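Local coordinates for periplasmic binding protein (Thermotoga lettingae TMO, PDB 4RY8) that binds 5-methylthioribose and probably serves as the solute-binding component of a sugar transporter, at residues Ala190-Lys195 with Val213-Gln218; Lys168-Ile173 with Pro196-Val201; Gly174-Ser179 with Asp206-Gly211; Lys127-Asp132 with Ala137-Val142. All blocks are in the same frame, centred on the assembly; numbering follows the deposited sequence.

Contact 1 of 4, residues Ala190-Lys195 with Val213-Gln218; sequences AAMKEK and VRAIMQ
Met192 makes an apolar helix-helix contact with Ala215 and Ile216, near the C-terminal end of helix 180-194, where helix 206-219 runs past it in the lobe built round strands 137-142, 200-203 and 226-230. The closest CA pair is Met192 and Ile216, 8.6 Å apart, and the thioether spans the gap. Its chain leaves the helix extended and then bends at chi3 (-77°), which turns the terminal methyl onto the turn of the other helix. There Met192 CE lies 3.6 Å from Ala215 O and 4.1 Å from Ala215 CB, a van der Waals touch on backbone and methyl alike. Just before the bend, Met192 SD rests 4.1 Å from Ile216 CG1, and the two side chains cross at about a right angle. All three residues are buried, and no hydrogen bond joins the segments. Met188, one turn earlier, also receives Ala215, while Phe225 packs on Met192 and Val227 of strand 226-230 on Ile216. Two consecutive helices are thus packed on the same side of a largely parallel sheet, as expected of the alternating alpha/beta fold of periplasmic binding proteins.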
loop_
_atom_site.group_PDB
_atom_site.type_symbol
_atom_site.label_atom_id
_atom_site.label_comp_id
_atom_site.label_asym_id
_atom_site.label_seq_id
_atom_site.Cartn_x
_atom_site.Cartn_y
_atom_site.Cartn_z
ATOM N N ALA C 190 -15.660 -21.122 -19.224
ATOM C CA ALA C 190 -16.816 -20.367 -19.763
ATOM C C ALA C 190 -16.513 -18.884 -19.946
ATOM O O ALA C 190 -16.912 -18.312 -20.964
ATOM C CB ALA C 190 -18.064 -20.559 -18.878
ATOM N N ALA C 191 -15.827 -18.263 -18.974
ATOM C CA ALA C 191 -15.444 -16.848 -19.031
ATOM C C ALA C 191 -14.541 -16.493 -20.234
ATOM O O ALA C 191 -14.718 -15.446 -20.837
ATOM C CB ALA C 191 -14.775 -16.400 -17.727
ATOM N N MET C 192 -13.601 -17.372 -20.577
ATOM C CA MET C 192 -12.745 -17.173 -21.738
ATOM C C MET C 192 -13.557 -17.208 -23.035
ATOM O O MET C 192 -13.233 -16.487 -23.993
ATOM C CB MET C 192 -11.624 -18.241 -21.799
ATOM C CG MET C 192 -10.552 -18.121 -20.743
ATOM S SD MET C 192 -9.123 -19.264 -21.003
ATOM C CE MET C 192 -9.807 -20.789 -20.452
ATOM N N LYS C 193 -14.595 -18.039 -23.088
ATOM C CA LYS C 193 -15.431 -18.071 -24.283
ATOM C C LYS C 193 -16.369 -16.879 -24.341
ATOM O O LYS C 193 -16.639 -16.401 -25.430
ATOM C CB LYS C 193 -16.235 -19.363 -24.417
ATOM C CG LYS C 193 -15.364 -20.592 -24.670
ATOM C CD LYS C 193 -15.989 -21.510 -25.706
ATOM C CE LYS C 193 -15.701 -22.975 -25.430
ATOM N NZ LYS C 193 -16.614 -23.519 -24.384
ATOM N N GLU C 194 -16.876 -16.415 -23.192
ATOM C CA GLU C 194 -17.787 -15.269 -23.177
ATOM C C GLU C 194 -17.016 -13.940 -23.450
ATOM O O GLU C 194 -17.559 -13.023 -24.066
ATOM C CB GLU C 194 -18.579 -15.210 -21.857
ATOM C CG GLU C 194 -19.676 -14.138 -21.787
ATOM C CD GLU C 194 -20.834 -14.345 -22.771
ATOM O OE1 GLU C 194 -21.716 -13.461 -22.831
ATOM O OE2 GLU C 194 -20.879 -15.373 -23.486
ATOM N N LYS C 195 -15.766 -13.846 -22.998
ATOM C CA LYS C 195 -14.931 -12.636 -23.180
ATOM C C LYS C 195 -13.618 -12.976 -23.877
ATOM O O LYS C 195 -12.582 -13.097 -23.257
ATOM C CB LYS C 195 -14.655 -11.958 -21.860
ATOM C CG LYS C 195 -15.870 -11.767 -20.973
ATOM C CD LYS C 195 -16.831 -10.704 -21.466
ATOM C CE LYS C 195 -18.070 -10.745 -20.586
ATOM N NZ LYS C 195 -19.158 -9.891 -21.107
ATOM N N VAL C 213 -5.544 -20.846 -13.794
ATOM C CA VAL C 213 -4.340 -21.246 -14.528
ATOM C C VAL C 213 -4.504 -22.574 -15.213
ATOM O O VAL C 213 -4.064 -22.738 -16.352
ATOM C CB VAL C 213 -3.121 -21.296 -13.568
ATOM C CG1 VAL C 213 -1.877 -21.858 -14.256
ATOM C CG2 VAL C 213 -2.831 -19.899 -13.034
ATOM N N ARG C 214 -5.113 -23.554 -14.533
ATOM C CA ARG C 214 -5.329 -24.839 -15.138
ATOM C C ARG C 214 -6.296 -24.724 -16.325
ATOM O O ARG C 214 -6.102 -25.356 -17.323
ATOM C CB ARG C 214 -5.852 -25.836 -14.122
ATOM C CG ARG C 214 -4.924 -26.116 -12.985
ATOM C CD ARG C 214 -5.574 -27.034 -11.992
ATOM N NE ARG C 214 -4.669 -27.202 -10.866
ATOM C CZ ARG C 214 -5.024 -27.223 -9.587
ATOM N NH1 ARG C 214 -6.300 -27.072 -9.208
ATOM N NH2 ARG C 214 -4.071 -27.374 -8.672
ATOM N N ALA C 215 -7.332 -23.898 -16.201
ATOM C CA ALA C 215 -8.237 -23.655 -17.317
ATOM C C ALA C 215 -7.482 -23.110 -18.537
ATOM O O ALA C 215 -7.658 -23.588 -19.659
ATOM C CB ALA C 215 -9.332 -22.686 -16.896
ATOM N N ILE C 216 -6.627 -22.125 -18.282
ATOM C CA ILE C 216 -5.777 -21.497 -19.308
ATOM C C ILE C 216 -4.839 -22.518 -19.985
ATOM O O ILE C 216 -4.706 -22.559 -21.220
ATOM C CB ILE C 216 -4.956 -20.321 -18.717
ATOM C CG1 ILE C 216 -5.898 -19.156 -18.434
ATOM C CG2 ILE C 216 -3.864 -19.871 -19.691
ATOM C CD1 ILE C 216 -5.375 -18.187 -17.418
ATOM N N MET C 217 -4.205 -23.357 -19.186
ATOM C CA MET C 217 -3.236 -24.268 -19.754
ATOM C C MET C 217 -3.962 -25.358 -20.547
ATOM O O MET C 217 -3.519 -25.736 -21.629
ATOM C CB MET C 217 -2.338 -24.827 -18.667
ATOM C CG MET C 217 -1.479 -23.733 -18.033
ATOM S SD MET C 217 -0.312 -24.359 -16.810
ATOM C CE MET C 217 -1.334 -25.354 -15.750
ATOM N N GLN C 218 -5.100 -25.833 -20.042
ATOM C CA GLN C 218 -5.830 -26.867 -20.744
ATOM C C GLN C 218 -6.273 -26.355 -22.113
ATOM O O GLN C 218 -6.213 -27.076 -23.091
ATOM C CB GLN C 218 -7.031 -27.333 -19.937
ATOM C CG GLN C 218 -7.883 -28.326 -20.721
ATOM C CD GLN C 218 -9.066 -28.850 -19.957
ATOM O OE1 GLN C 218 -9.055 -28.892 -18.735
ATOM N NE2 GLN C 218 -10.095 -29.262 -20.681
#

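Contact 2 of 4, residues Lys168-Ile173 with Pro196-Val201; sequences KEVAKI and PEANAV
A beta-alpha-beta crossover brings Val170 of strand 167-173 up to Ala198 and Glu197, in the loop that leads from helix 180-194 into strand 200-203. These two strands are not neighbours: strand 137-142 lies between them in the sheet, so the contact reaches over it. Val170 does the bridging with both of its methyls. CG2 meets the methyl of Ala198, with Val170 CG2 to Ala198 CB at 3.8 Å, and this is the apolar half of the contact. The other methyl faces a carboxylate: Val170 CG1 is 3.7 Å from Glu197 OE2, which also lies 3.8 Å from Val170 CB. No hydrogen bond is involved, so this half is a plain van der Waals approach by a charged group. Glu197 gets there by folding back, with chi1 at 81° and a bend at chi2 (-83°), and its side chain comes at the valine from the opposite direction. Underneath, Asn138 of the middle strand touches both Val170 and Glu197, and Ile140 touches Ala198. Asn138 N is also hydrogen-bonded to Asn199 OD1, which ties the loop to the strand it passes. Stepping over an intervening parallel strand in this way is characteristic of the doubly wound alpha/beta sheets in the lobes of periplasmic binding proteins.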
loop_
_atom_site.group_PDB
_atom_site.type_symbol
_atom_site.label_atom_id
_atom_site.label_comp_id
_atom_site.label_asym_id
_atom_site.label_seq_id
_atom_site.Cartn_x
_atom_site.Cartn_y
_atom_site.Cartn_z
ATOM N N LYS C 168 -9.526 -2.689 -17.438
ATOM C CA LYS C 168 -10.993 -2.846 -17.486
ATOM C C LYS C 168 -11.387 -4.182 -16.864
ATOM O O LYS C 168 -10.747 -5.182 -17.115
ATOM C CB LYS C 168 -11.534 -2.851 -18.922
ATOM C CG LYS C 168 -11.199 -1.646 -19.775
ATOM C CD LYS C 168 -12.061 -0.458 -19.419
ATOM C CE LYS C 168 -11.664 0.768 -20.236
ATOM N NZ LYS C 168 -12.046 0.654 -21.668
ATOM N N GLU C 169 -12.461 -4.203 -16.074
ATOM C CA GLU C 169 -12.984 -5.459 -15.588
ATOM C C GLU C 169 -13.944 -5.923 -16.665
ATOM O O GLU C 169 -14.891 -5.237 -16.958
ATOM C CB GLU C 169 -13.713 -5.280 -14.250
ATOM C CG GLU C 169 -14.265 -6.587 -13.680
ATOM C CD GLU C 169 -14.821 -6.469 -12.270
ATOM O OE1 GLU C 169 -14.222 -5.833 -11.362
ATOM O OE2 GLU C 169 -15.871 -7.077 -12.052
ATOM N N VAL C 170 -13.679 -7.056 -17.289
ATOM C CA VAL C 170 -14.594 -7.583 -18.302
ATOM C C VAL C 170 -15.433 -8.766 -17.793
ATOM O O VAL C 170 -16.417 -9.134 -18.435
ATOM C CB VAL C 170 -13.862 -7.992 -19.593
ATOM C CG1 VAL C 170 -13.055 -6.827 -20.149
ATOM C CG2 VAL C 170 -12.985 -9.208 -19.354
ATOM N N ALA C 171 -15.036 -9.362 -16.673
ATOM C CA ALA C 171 -15.836 -10.353 -15.937
ATOM C C ALA C 171 -15.376 -10.458 -14.497
ATOM O O ALA C 171 -14.157 -10.290 -14.200
ATOM C CB ALA C 171 -15.798 -11.726 -16.587
ATOM N N LYS C 172 -16.356 -10.686 -13.611
ATOM C CA LYS C 172 -16.157 -11.128 -12.212
ATOM C C LYS C 172 -16.660 -12.562 -11.984
ATOM O O LYS C 172 -17.846 -12.851 -12.145
ATOM C CB LYS C 172 -16.936 -10.224 -11.236
ATOM C CG LYS C 172 -16.556 -10.429 -9.773
ATOM C CD LYS C 172 -17.258 -9.442 -8.837
ATOM C CE LYS C 172 -17.122 -9.928 -7.437
ATOM N NZ LYS C 172 -17.268 -8.859 -6.454
ATOM N N ILE C 173 -15.792 -13.465 -11.557
ATOM C CA ILE C 173 -16.241 -14.841 -11.335
ATOM C C ILE C 173 -15.721 -15.330 -10.022
ATOM O O ILE C 173 -14.801 -14.720 -9.406
ATOM C CB ILE C 173 -15.814 -15.784 -12.491
ATOM C CG1 ILE C 173 -14.308 -15.879 -12.585
ATOM C CG2 ILE C 173 -16.410 -15.335 -13.823
ATOM C CD1 ILE C 173 -13.850 -16.750 -13.733
ATOM N N PRO C 196 -13.661 -13.132 -25.185
ATOM C CA PRO C 196 -12.416 -13.507 -25.853
ATOM C C PRO C 196 -11.387 -12.380 -25.863
ATOM O O PRO C 196 -10.217 -12.631 -26.114
ATOM C CB PRO C 196 -12.863 -13.869 -27.283
ATOM C CG PRO C 196 -14.203 -13.220 -27.468
ATOM C CD PRO C 196 -14.809 -13.015 -26.103
ATOM N N GLU C 197 -11.809 -11.159 -25.557
ATOM C CA GLU C 197 -10.890 -10.033 -25.489
ATOM C C GLU C 197 -10.065 -10.043 -24.177
ATOM O O GLU C 197 -9.121 -9.276 -24.056
ATOM C CB GLU C 197 -11.643 -8.695 -25.679
ATOM C CG GLU C 197 -12.350 -8.141 -24.433
ATOM C CD GLU C 197 -13.738 -8.728 -24.154
ATOM O OE1 GLU C 197 -14.116 -9.778 -24.746
ATOM O OE2 GLU C 197 -14.459 -8.123 -23.322
ATOM N N ALA C 198 -10.404 -10.912 -23.214
ATOM C CA ALA C 198 -9.781 -10.860 -21.912
ATOM C C ALA C 198 -8.331 -11.321 -22.077
ATOM O O ALA C 198 -8.074 -12.239 -22.841
ATOM C CB ALA C 198 -10.541 -11.729 -20.920
ATOM N N ASN C 199 -7.388 -10.642 -21.425
ATOM C CA ASN C 199 -5.964 -11.044 -21.495
ATOM C C ASN C 199 -5.233 -11.033 -20.132
ATOM O O ASN C 199 -4.025 -11.228 -20.057
ATOM C CB ASN C 199 -5.207 -10.157 -22.496
ATOM C CG ASN C 199 -5.257 -8.672 -22.130
ATOM O OD1 ASN C 199 -5.931 -8.260 -21.181
ATOM N ND2 ASN C 199 -4.598 -7.861 -22.919
ATOM N N ALA C 200 -5.958 -10.811 -19.041
ATOM C CA ALA C 200 -5.338 -10.935 -17.717
ATOM C C ALA C 200 -6.317 -11.507 -16.737
ATOM O O ALA C 200 -7.518 -11.330 -16.887
ATOM C CB ALA C 200 -4.835 -9.590 -17.220
ATOM N N VAL C 201 -5.784 -12.171 -15.714
ATOM C CA VAL C 201 -6.573 -12.643 -14.576
ATOM C C VAL C 201 -6.008 -12.091 -13.270
ATOM O O VAL C 201 -4.816 -12.135 -13.005
ATOM C CB VAL C 201 -6.590 -14.185 -14.491
ATOM C CG1 VAL C 201 -7.384 -14.657 -13.259
ATOM C CG2 VAL C 201 -7.101 -14.770 -15.784
#

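Contact 3 of 4, residues Gly174-Ser179 with Asp206-Gly211; sequences GAVTGS and DEFAKG
Thr177 OG1 is gripped by two groups, Ser179 N and Asp183 OD2. It accepts from Ser179 N at 2.9 Å, with an N-H...O angle of 152°, and it is hydrogen-bonded to the aspartate. The first bond closes an ST turn, which fixes the end of the loop just before helix 180-194; in that turn Gly178 N is hydrogen-bonded to Glu26 OE2, which follows strand 17-22 of the other sheet. Further back along the same loop, Phe208 makes the contact proper. Its ring points out from the first turn of helix 206-219, and its edge meets a backbone carbonyl: Phe208 CE1 is 3.7 Å from Ala175 O, which lies in the ring plane. The next ring atom reaches a methyl, with Phe208 CZ 4.2 Å from Val176 CG2, and the two side chains cross at about a right angle. Gly174 passes obliquely by the ring, its CA 4.4 Å from Phe208 CE1. Val176 comes within about 4 Å of the bound 5-methylthioribose, side chain to ligand at the nearest atoms, and Phe208 meets Trp205 of the sugar pocket edge-to-face, consistent with a second-shell place behind that pocket. On the helix itself, Lys210 NZ and Glu207 OE2 form a 2.8 Å salt bridge. The ring is thus packed between the loop after strand 167-173, Thr180 and Thr184 of helix 180-194, and Val144 just beyond strand 137-142.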
loop_
_atom_site.group_PDB
_atom_site.type_symbol
_atom_site.label_atom_id
_atom_site.label_comp_id
_atom_site.label_asym_id
_atom_site.label_seq_id
_atom_site.Cartn_x
_atom_site.Cartn_y
_atom_site.Cartn_z
ATOM N N GLY C 174 -16.277 -16.451 -9.597
ATOM C CA GLY C 174 -15.828 -17.092 -8.389
ATOM C C GLY C 174 -16.862 -17.281 -7.298
ATOM O O GLY C 174 -17.730 -16.426 -7.060
ATOM N N ALA C 175 -16.755 -18.441 -6.659
ATOM C CA ALA C 175 -17.496 -18.780 -5.463
ATOM C C ALA C 175 -16.615 -19.664 -4.611
ATOM O O ALA C 175 -15.781 -20.419 -5.125
ATOM C CB ALA C 175 -18.787 -19.499 -5.826
ATOM N N VAL C 176 -16.812 -19.582 -3.305
ATOM C CA VAL C 176 -16.098 -20.414 -2.350
ATOM C C VAL C 176 -16.992 -21.617 -2.041
ATOM O O VAL C 176 -18.029 -21.464 -1.426
ATOM C CB VAL C 176 -15.805 -19.639 -1.041
ATOM C CG1 VAL C 176 -15.173 -20.563 0.001
ATOM C CG2 VAL C 176 -14.923 -18.435 -1.333
ATOM N N THR C 177 -16.579 -22.810 -2.448
ATOM C CA THR C 177 -17.491 -23.946 -2.503
ATOM C C THR C 177 -17.085 -25.157 -1.693
ATOM O O THR C 177 -17.894 -26.052 -1.527
ATOM C CB THR C 177 -17.614 -24.459 -3.950
ATOM O OG1 THR C 177 -16.319 -24.893 -4.411
ATOM C CG2 THR C 177 -18.163 -23.373 -4.865
ATOM N N GLY C 178 -15.834 -25.246 -1.241
ATOM C CA GLY C 178 -15.315 -26.545 -0.817
ATOM C C GLY C 178 -14.539 -27.321 -1.877
ATOM O O GLY C 178 -13.758 -28.217 -1.555
ATOM N N SER C 179 -14.749 -26.989 -3.139
ATOM C CA SER C 179 -13.946 -27.492 -4.269
ATOM C C SER C 179 -13.684 -26.299 -5.192
ATOM O O SER C 179 -14.043 -26.298 -6.394
ATOM C CB SER C 179 -14.732 -28.548 -5.037
ATOM O OG SER C 179 -15.169 -29.518 -4.147
ATOM N N ASP C 206 -5.209 -17.969 -3.665
ATOM C CA ASP C 206 -4.521 -18.890 -4.540
ATOM C C ASP C 206 -5.367 -20.058 -5.061
ATOM O O ASP C 206 -5.077 -20.580 -6.128
ATOM C CB ASP C 206 -3.117 -19.395 -4.000
ATOM C CG ASP C 206 -3.204 -20.182 -2.684
ATOM O OD1 ASP C 206 -4.284 -20.313 -2.079
ATOM O OD2 ASP C 206 -2.138 -20.718 -2.234
ATOM N N GLU C 207 -6.420 -20.462 -4.357
ATOM C CA GLU C 207 -7.328 -21.508 -4.862
ATOM C C GLU C 207 -8.128 -21.061 -6.109
ATOM O O GLU C 207 -8.359 -21.862 -7.037
ATOM C CB GLU C 207 -8.261 -22.000 -3.751
ATOM C CG GLU C 207 -7.541 -22.748 -2.644
ATOM C CD GLU C 207 -6.836 -23.998 -3.132
ATOM O OE1 GLU C 207 -7.455 -24.845 -3.822
ATOM O OE2 GLU C 207 -5.648 -24.158 -2.810
ATOM N N PHE C 208 -8.483 -19.795 -6.163
ATOM C CA PHE C 208 -9.116 -19.228 -7.354
ATOM C C PHE C 208 -8.065 -19.230 -8.490
ATOM O O PHE C 208 -8.322 -19.648 -9.613
ATOM C CB PHE C 208 -9.519 -17.773 -7.129
ATOM C CG PHE C 208 -10.708 -17.535 -6.207
ATOM C CD1 PHE C 208 -11.831 -18.373 -6.160
ATOM C CD2 PHE C 208 -10.745 -16.359 -5.491
ATOM C CE1 PHE C 208 -12.878 -18.058 -5.314
ATOM C CE2 PHE C 208 -11.801 -16.040 -4.664
ATOM C CZ PHE C 208 -12.870 -16.886 -4.593
ATOM N N ALA C 209 -6.868 -18.755 -8.182
ATOM C CA ALA C 209 -5.783 -18.677 -9.183
ATOM C C ALA C 209 -5.482 -20.047 -9.816
ATOM O O ALA C 209 -5.361 -20.159 -11.020
ATOM C CB ALA C 209 -4.517 -18.087 -8.550
ATOM N N LYS C 210 -5.398 -21.089 -8.994
ATOM C CA LYS C 210 -5.039 -22.435 -9.445
ATOM C C LYS C 210 -6.043 -22.920 -10.452
ATOM O O LYS C 210 -5.701 -23.417 -11.491
ATOM C CB LYS C 210 -4.977 -23.404 -8.252
ATOM C CG LYS C 210 -4.090 -22.918 -7.109
ATOM C CD LYS C 210 -2.831 -23.702 -6.899
ATOM C CE LYS C 210 -3.082 -24.924 -6.048
ATOM N NZ LYS C 210 -3.698 -24.697 -4.710
ATOM N N GLY C 211 -7.321 -22.723 -10.162
ATOM C CA GLY C 211 -8.347 -23.059 -11.137
ATOM C C GLY C 211 -8.216 -22.335 -12.432
ATOM O O GLY C 211 -8.335 -22.951 -13.504
#

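Contact 4 of 4, residues Lys127-Asp132 with Ala137-Val142; sequences KQLAVD and ANVIYV
Leu129 spreads its two methyls over one methyl of Val139, so that Leu129 CD1 and CD2 each lie 4.1 Å from Val139 CG2. The two side chains meet tip to tip. Leu129 CD2 also reaches Ala137 CB at 4.2 Å, so this one branch serves two residues that alternate along the strand and point to the same side. With CG anti to the backbone N (chi1 -177°), the leucine reaches straight from the helix to the sheet. On the strand, a chi1 of -179° sets Val139 CG2 beside its own backbone N and opposite the carbonyl carbon, and this is the branch that meets the leucine. This is helix-on-sheet packing within an alpha-beta unit: helix 118-132 follows strand 113-115 of the other sheet, and a four-residue loop then leads into strand 137-142 beneath it. Leu202 of the neighbouring strand 200-203 touches both Leu129 and Val139 and extends the buried apolar patch across the sheet. At the start of the helix segment, Lys127 NZ forms a salt bridge with Asp117 OD2 of the second subunit, so the same helix also takes part in the dimer of the assembly.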
loop_
_atom_site.group_PDB
_atom_site.type_symbol
_atom_site.label_atom_id
_atom_site.label_comp_id
_atom_site.label_asym_id
_atom_site.label_seq_id
_atom_site.Cartn_x
_atom_site.Cartn_y
_atom_site.Cartn_z
ATOM N N LYS C 127 -1.885 -3.117 -8.678
ATOM C CA LYS C 127 -0.886 -2.232 -9.310
ATOM C C LYS C 127 0.130 -3.001 -10.160
ATOM O O LYS C 127 0.522 -2.504 -11.202
ATOM C CB LYS C 127 -0.076 -1.430 -8.291
ATOM C CG LYS C 127 1.240 -0.914 -8.901
ATOM C CD LYS C 127 2.077 -0.097 -7.964
ATOM C CE LYS C 127 2.995 -0.929 -7.129
ATOM N NZ LYS C 127 3.546 -0.135 -6.002
ATOM N N GLN C 128 0.523 -4.201 -9.726
ATOM C CA GLN C 128 1.523 -4.999 -10.481
ATOM C C GLN C 128 0.919 -5.361 -11.853
ATOM O O GLN C 128 1.558 -5.246 -12.877
ATOM C CB GLN C 128 1.853 -6.258 -9.712
ATOM C CG GLN C 128 2.926 -7.122 -10.333
ATOM C CD GLN C 128 4.263 -6.531 -10.098
ATOM O OE1 GLN C 128 4.365 -5.415 -9.577
ATOM N NE2 GLN C 128 5.305 -7.272 -10.441
ATOM N N LEU C 129 -0.365 -5.742 -11.863
ATOM C CA LEU C 129 -1.032 -6.019 -13.098
ATOM C C LEU C 129 -1.057 -4.724 -13.963
ATOM O O LEU C 129 -0.774 -4.768 -15.157
ATOM C CB LEU C 129 -2.469 -6.546 -12.822
ATOM C CG LEU C 129 -3.311 -6.974 -14.035
ATOM C CD1 LEU C 129 -4.501 -7.801 -13.586
ATOM C CD2 LEU C 129 -3.812 -5.792 -14.829
ATOM N N ALA C 130 -1.441 -3.596 -13.370
ATOM C CA ALA C 130 -1.618 -2.333 -14.092
ATOM C C ALA C 130 -0.374 -1.882 -14.771
ATOM O O ALA C 130 -0.368 -1.616 -15.937
ATOM C CB ALA C 130 -2.107 -1.265 -13.129
ATOM N N VAL C 131 0.694 -1.823 -14.006
ATOM C CA VAL C 131 2.004 -1.500 -14.518
ATOM C C VAL C 131 2.546 -2.510 -15.594
ATOM O O VAL C 131 3.136 -2.091 -16.603
ATOM C CB VAL C 131 2.986 -1.351 -13.323
ATOM C CG1 VAL C 131 4.431 -1.247 -13.794
ATOM C CG2 VAL C 131 2.594 -0.138 -12.511
ATOM N N ASP C 132 2.406 -3.810 -15.373
ATOM C CA ASP C 132 2.823 -4.764 -16.376
ATOM C C ASP C 132 2.139 -4.577 -17.693
ATOM O O ASP C 132 2.713 -4.855 -18.727
ATOM C CB ASP C 132 2.559 -6.192 -15.904
ATOM C CG ASP C 132 3.658 -6.720 -14.992
ATOM O OD1 ASP C 132 4.568 -5.937 -14.633
ATOM O OD2 ASP C 132 3.587 -7.922 -14.649
ATOM N N ALA C 137 -5.562 -3.244 -20.127
ATOM C CA ALA C 137 -5.807 -4.671 -19.999
ATOM C C ALA C 137 -7.297 -4.948 -19.904
ATOM O O ALA C 137 -8.019 -4.156 -19.318
ATOM C CB ALA C 137 -5.173 -5.235 -18.747
ATOM N N ASN C 138 -7.689 -6.139 -20.377
ATOM C CA ASN C 138 -9.043 -6.693 -20.213
ATOM C C ASN C 138 -9.053 -7.843 -19.170
ATOM O O ASN C 138 -8.712 -8.990 -19.460
ATOM C CB ASN C 138 -9.552 -7.208 -21.568
ATOM C CG ASN C 138 -9.670 -6.109 -22.620
ATOM O OD1 ASN C 138 -9.376 -6.324 -23.797
ATOM N ND2 ASN C 138 -10.110 -4.950 -22.203
ATOM N N VAL C 139 -9.478 -7.523 -17.962
ATOM C CA VAL C 139 -9.246 -8.370 -16.818
ATOM C C VAL C 139 -10.454 -9.181 -16.465
ATOM O O VAL C 139 -11.579 -8.601 -16.304
ATOM C CB VAL C 139 -8.869 -7.498 -15.582
ATOM C CG1 VAL C 139 -8.590 -8.376 -14.367
ATOM C CG2 VAL C 139 -7.672 -6.627 -15.917
ATOM N N ILE C 140 -10.214 -10.487 -16.313
ATOM C CA ILE C 140 -11.118 -11.430 -15.595
ATOM C C ILE C 140 -10.782 -11.424 -14.115
ATOM O O ILE C 140 -9.711 -11.827 -13.698
ATOM C CB ILE C 140 -11.091 -12.854 -16.171
ATOM C CG1 ILE C 140 -11.583 -12.788 -17.651
ATOM C CG2 ILE C 140 -11.945 -13.812 -15.310
ATOM C CD1 ILE C 140 -11.332 -14.006 -18.494
ATOM N N TYR C 141 -11.707 -10.922 -13.313
ATOM C CA TYR C 141 -11.497 -10.740 -11.870
ATOM C C TYR C 141 -12.102 -11.928 -11.145
ATOM O O TYR C 141 -13.311 -12.201 -11.261
ATOM C CB TYR C 141 -12.233 -9.491 -11.441
ATOM C CG TYR C 141 -12.176 -9.089 -9.977
ATOM C CD1 TYR C 141 -10.994 -9.136 -9.239
ATOM C CD2 TYR C 141 -13.266 -8.503 -9.383
ATOM C CE1 TYR C 141 -10.970 -8.723 -7.936
ATOM C CE2 TYR C 141 -13.237 -8.086 -8.083
ATOM C CZ TYR C 141 -12.071 -8.169 -7.373
ATOM O OH TYR C 141 -12.045 -7.697 -6.106
ATOM N N VAL C 142 -11.299 -12.607 -10.339
ATOM C CA VAL C 142 -11.808 -13.768 -9.604
ATOM C C VAL C 142 -11.789 -13.479 -8.109
ATOM O O VAL C 142 -10.717 -13.403 -7.448
ATOM C CB VAL C 142 -11.054 -15.033 -9.900
ATOM C CG1 VAL C 142 -11.889 -16.224 -9.461
ATOM C CG2 VAL C 142 -10.644 -15.125 -11.367
#

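How the contacts relate
From the N terminus, contact 4 closes first, over the short loop between helix 118-132 and strand 137-142, and it is complete before the others begin. Contacts 2, 3 and 1 then open in that order, at 168-173, 174-179 and 190-195, and close in the same order, at 196-201, 206-211 and 213-218. All three therefore cross and none nests. Contact 2 joins the first strand of the crossover to the loop that leads into its second strand, after helix 180-194. Contacts 3 and 1 tie helix 206-219 to the loop before helix 180-194 and to the C-terminal end of helix 180-194. Strand 137-142 links contact 4 to contact 2 through backbone bonds, and Val142 brings it against Phe208 of contact 3.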